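Local coordinates for protein peroxisomal acyl-coenzyme A oxidase 1 (PDB 1W07) that oxidises long- and medium-chain acyl-CoAs to 2-trans-enoyl-CoAs with FAD and molecular oxygen, releasing hydrogen peroxide in peroxisomal beta-oxidation, at residues G314-N317 against E321-V324. The protein carries 1 engineered substitution. Numbering follows the deposited sequence.
With FAD (flavin-adenine dinucleotide), chain C.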
loop_
_atom_site.group_PDB
_atom_site.type_symbol
_atom_site.label_atom_id
_atom_site.label_comp_id
_atom_site.label_asym_id
_atom_site.label_seq_id
_atom_site.Cartn_x
_atom_site.Cartn_y
_atom_site.Cartn_z
ATOM N N GLY B 314 -8.807 -15.348 -22.251
ATOM C CA GLY B 314 -8.369 -15.148 -23.622
ATOM C C GLY B 314 -7.852 -16.404 -24.303
ATOM O O GLY B 314 -6.942 -16.327 -25.127
ATOM N N ALA B 315 -8.421 -17.559 -23.963
ATOM C CA ALA B 315 -7.984 -18.815 -24.564
ATOM C C ALA B 315 -8.410 -18.881 -26.025
ATOM O O ALA B 315 -9.595 -18.799 -26.351
ATOM C CB ALA B 315 -8.566 -20.000 -23.796
ATOM N N HIS B 316 -7.432 -19.034 -26.908
ATOM C CA HIS B 316 -7.705 -19.094 -28.336
ATOM C C HIS B 316 -7.537 -20.494 -28.931
ATOM O O HIS B 316 -8.525 -21.181 -29.204
ATOM C CB HIS B 316 -6.797 -18.108 -29.087
ATOM C CG HIS B 316 -7.073 -16.663 -28.785
ATOM N ND1 HIS B 316 -6.346 -15.638 -29.348
ATOM C CD2 HIS B 316 -7.978 -16.077 -27.964
ATOM C CE1 HIS B 316 -6.782 -14.480 -28.888
ATOM N NE2 HIS B 316 -7.776 -14.715 -28.042
ATOM N N ASN B 317 -6.279 -20.898 -29.134
ATOM C CA ASN B 317 -5.929 -22.193 -29.733
ATOM C C ASN B 317 -6.276 -23.392 -28.876
ATOM O O ASN B 317 -5.417 -24.238 -28.610
ATOM C CB ASN B 317 -4.430 -22.254 -30.032
ATOM C CG ASN B 317 -3.825 -20.886 -30.224
ATOM O OD1 ASN B 317 -4.160 -20.170 -31.170
ATOM N ND2 ASN B 317 -2.923 -20.507 -29.324
ATOM N N GLU B 321 -4.255 -19.814 -23.088
ATOM C CA GLU B 321 -4.666 -18.511 -22.580
ATOM C C GLU B 321 -3.643 -17.416 -22.861
ATOM O O GLU B 321 -2.464 -17.690 -23.065
ATOM C CB GLU B 321 -4.959 -18.602 -21.088
ATOM C CG GLU B 321 -6.209 -19.398 -20.817
ATOM C CD GLU B 321 -6.385 -19.772 -19.364
ATOM O OE1 GLU B 321 -6.830 -18.923 -18.564
ATOM O OE2 GLU B 321 -6.060 -20.925 -19.033
ATOM N N THR B 322 -4.117 -16.173 -22.860
ATOM C CA THR B 322 -3.315 -14.978 -23.145
ATOM C C THR B 322 -2.463 -14.495 -21.966
ATOM O O THR B 322 -2.915 -14.488 -20.819
ATOM C CB THR B 322 -4.248 -13.800 -23.554
ATOM O OG1 THR B 322 -5.137 -14.236 -24.591
ATOM C CG2 THR B 322 -3.443 -12.599 -24.036
ATOM N N GLN B 323 -1.240 -14.056 -22.248
ATOM C CA GLN B 323 -0.364 -13.517 -21.210
ATOM C C GLN B 323 -1.051 -12.260 -20.664
ATOM O O GLN B 323 -1.513 -11.411 -21.442
ATOM C CB GLN B 323 0.986 -13.159 -21.819
ATOM C CG GLN B 323 1.773 -14.365 -22.304
ATOM C CD GLN B 323 2.858 -13.971 -23.276
ATOM O OE1 GLN B 323 2.589 -13.746 -24.454
ATOM N NE2 GLN B 323 4.085 -13.853 -22.784
ATOM N N VAL B 324 -1.128 -12.119 -19.342
ATOM C CA VAL B 324 -1.812 -10.961 -18.790
ATOM C C VAL B 324 -1.184 -9.658 -19.222
ATOM O O VAL B 324 -1.870 -8.640 -19.318
ATOM C CB VAL B 324 -1.925 -11.014 -17.232
ATOM C CG1 VAL B 324 -2.770 -12.221 -16.837
ATOM C CG2 VAL B 324 -0.547 -11.042 -16.583
HETATM P PA FAD C . -5.167 -13.446 -12.132
HETATM O O1A FAD C . -6.589 -13.594 -12.514
HETATM O O2A FAD C . -4.179 -14.406 -12.677
HETATM O O5B FAD C . -4.706 -11.941 -12.467
HETATM C C5B FAD C . -3.332 -11.546 -12.405
HETATM C C4B FAD C . -3.152 -10.192 -13.100
HETATM O O4B FAD C . -3.714 -10.328 -14.421
HETATM C C3B FAD C . -3.968 -9.105 -12.394
HETATM O O3B FAD C . -3.392 -7.823 -12.659
HETATM C C2B FAD C . -5.327 -9.238 -13.078
HETATM O O2B FAD C . -6.016 -7.986 -13.026
HETATM C C1B FAD C . -4.858 -9.462 -14.518
HETATM N N9A FAD C . -5.913 -10.104 -15.331
HETATM C C8A FAD C . -6.272 -11.388 -15.272
HETATM N N7A FAD C . -7.236 -11.626 -16.158
HETATM C C5A FAD C . -7.486 -10.486 -16.796
HETATM C C6A FAD C . -8.371 -10.138 -17.809
HETATM N N6A FAD C . -9.165 -11.050 -18.358
HETATM N N1A FAD C . -8.375 -8.815 -18.269
HETATM C C2A FAD C . -7.494 -7.884 -17.705
HETATM N N3A FAD C . -6.670 -8.253 -16.739
HETATM C C4A FAD C . -6.646 -9.514 -16.277
HETATM N N1 FAD C . -9.163 -19.922 -3.541
HETATM C C2 FAD C . -9.936 -21.028 -3.166
HETATM O O2 FAD C . -10.305 -21.836 -4.014
HETATM N N3 FAD C . -10.236 -21.221 -1.811
HETATM C C4 FAD C . -9.757 -20.326 -0.845
HETATM O O4 FAD C . -10.020 -20.508 0.342
HETATM C C4X FAD C . -8.989 -19.233 -1.227
HETATM N N5 FAD C . -8.451 -18.368 -0.263
HETATM C C5X FAD C . -7.647 -17.283 -0.635
HETATM C C6 FAD C . -7.011 -16.516 0.336
HETATM C C7 FAD C . -6.091 -15.538 -0.040
HETATM C C7M FAD C . -5.369 -14.741 1.049
HETATM C C8 FAD C . -5.817 -15.320 -1.391
HETATM C C8M FAD C . -4.777 -14.286 -1.839
HETATM C C9 FAD C . -6.470 -16.078 -2.358
HETATM C C9A FAD C . -7.386 -17.062 -1.989
HETATM N N10 FAD C . -7.968 -17.893 -2.955
HETATM C C10 FAD C . -8.697 -19.026 -2.570
HETATM C "C1'" FAD C . -7.746 -17.640 -4.400
HETATM C "C2'" FAD C . -8.611 -16.447 -4.823
HETATM O "O2'" FAD C . -9.969 -16.682 -4.437
HETATM C "C3'" FAD C . -8.573 -16.130 -6.322
HETATM O "O3'" FAD C . -8.962 -17.284 -7.074
HETATM C "C4'" FAD C . -7.191 -15.668 -6.790
HETATM O "O4'" FAD C . -6.595 -14.777 -5.845
HETATM C "C5'" FAD C . -7.314 -14.963 -8.141
HETATM O "O5'" FAD C . -6.080 -14.319 -8.455
HETATM P P FAD C . -5.171 -14.821 -9.682
HETATM O O1P FAD C . -3.847 -15.183 -9.131
HETATM O O2P FAD C . -5.921 -15.834 -10.458
HETATM O O3P FAD C . -5.037 -13.459 -10.529
#
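In the FAD-binding loop that joins two helices of the C-alpha1 domain, where it meets the second subunit, Gly314 and Ala315 fold back against Thr322 and Glu321. The hydroxyl of Thr322 donates a hydrogen bond from OG1 to Gly314 O, at 2.8 Å. It reaches the oxygen well off the line of the carbonyl, with a C=O...O angle of 113°, and lies 29° out of the carbonyl plane. Thr322 turns OG1 to the side of its own backbone N (chi1 -51°), within range of that carbonyl. Gly314 takes a positive phi, and a beta carbon there would collide with the same hydroxyl. A valine in place of Thr322 would probably leave Gly314 O without this bond and the tip of the loop less firmly held. Beside this hydrogen bond, Ala315 CB rests on Glu321 CG, 3.8 Å away. Beyond CG the Glu321 chain runs on to a buried carboxylate, bound by Phe313 N and by His142 and Asn145 of the second subunit. Val324 ends the segment at the cofactor, its CG1 packing 3.2 Å from the ring oxygen O4B of the adenosine ribose of FAD. Backbone hydrogen bonds join Thr322 to Gln312 and Phe313, and Val324 to Arg310, so the two arms of the loop run side by side between helix 278-309 and helix 328-363.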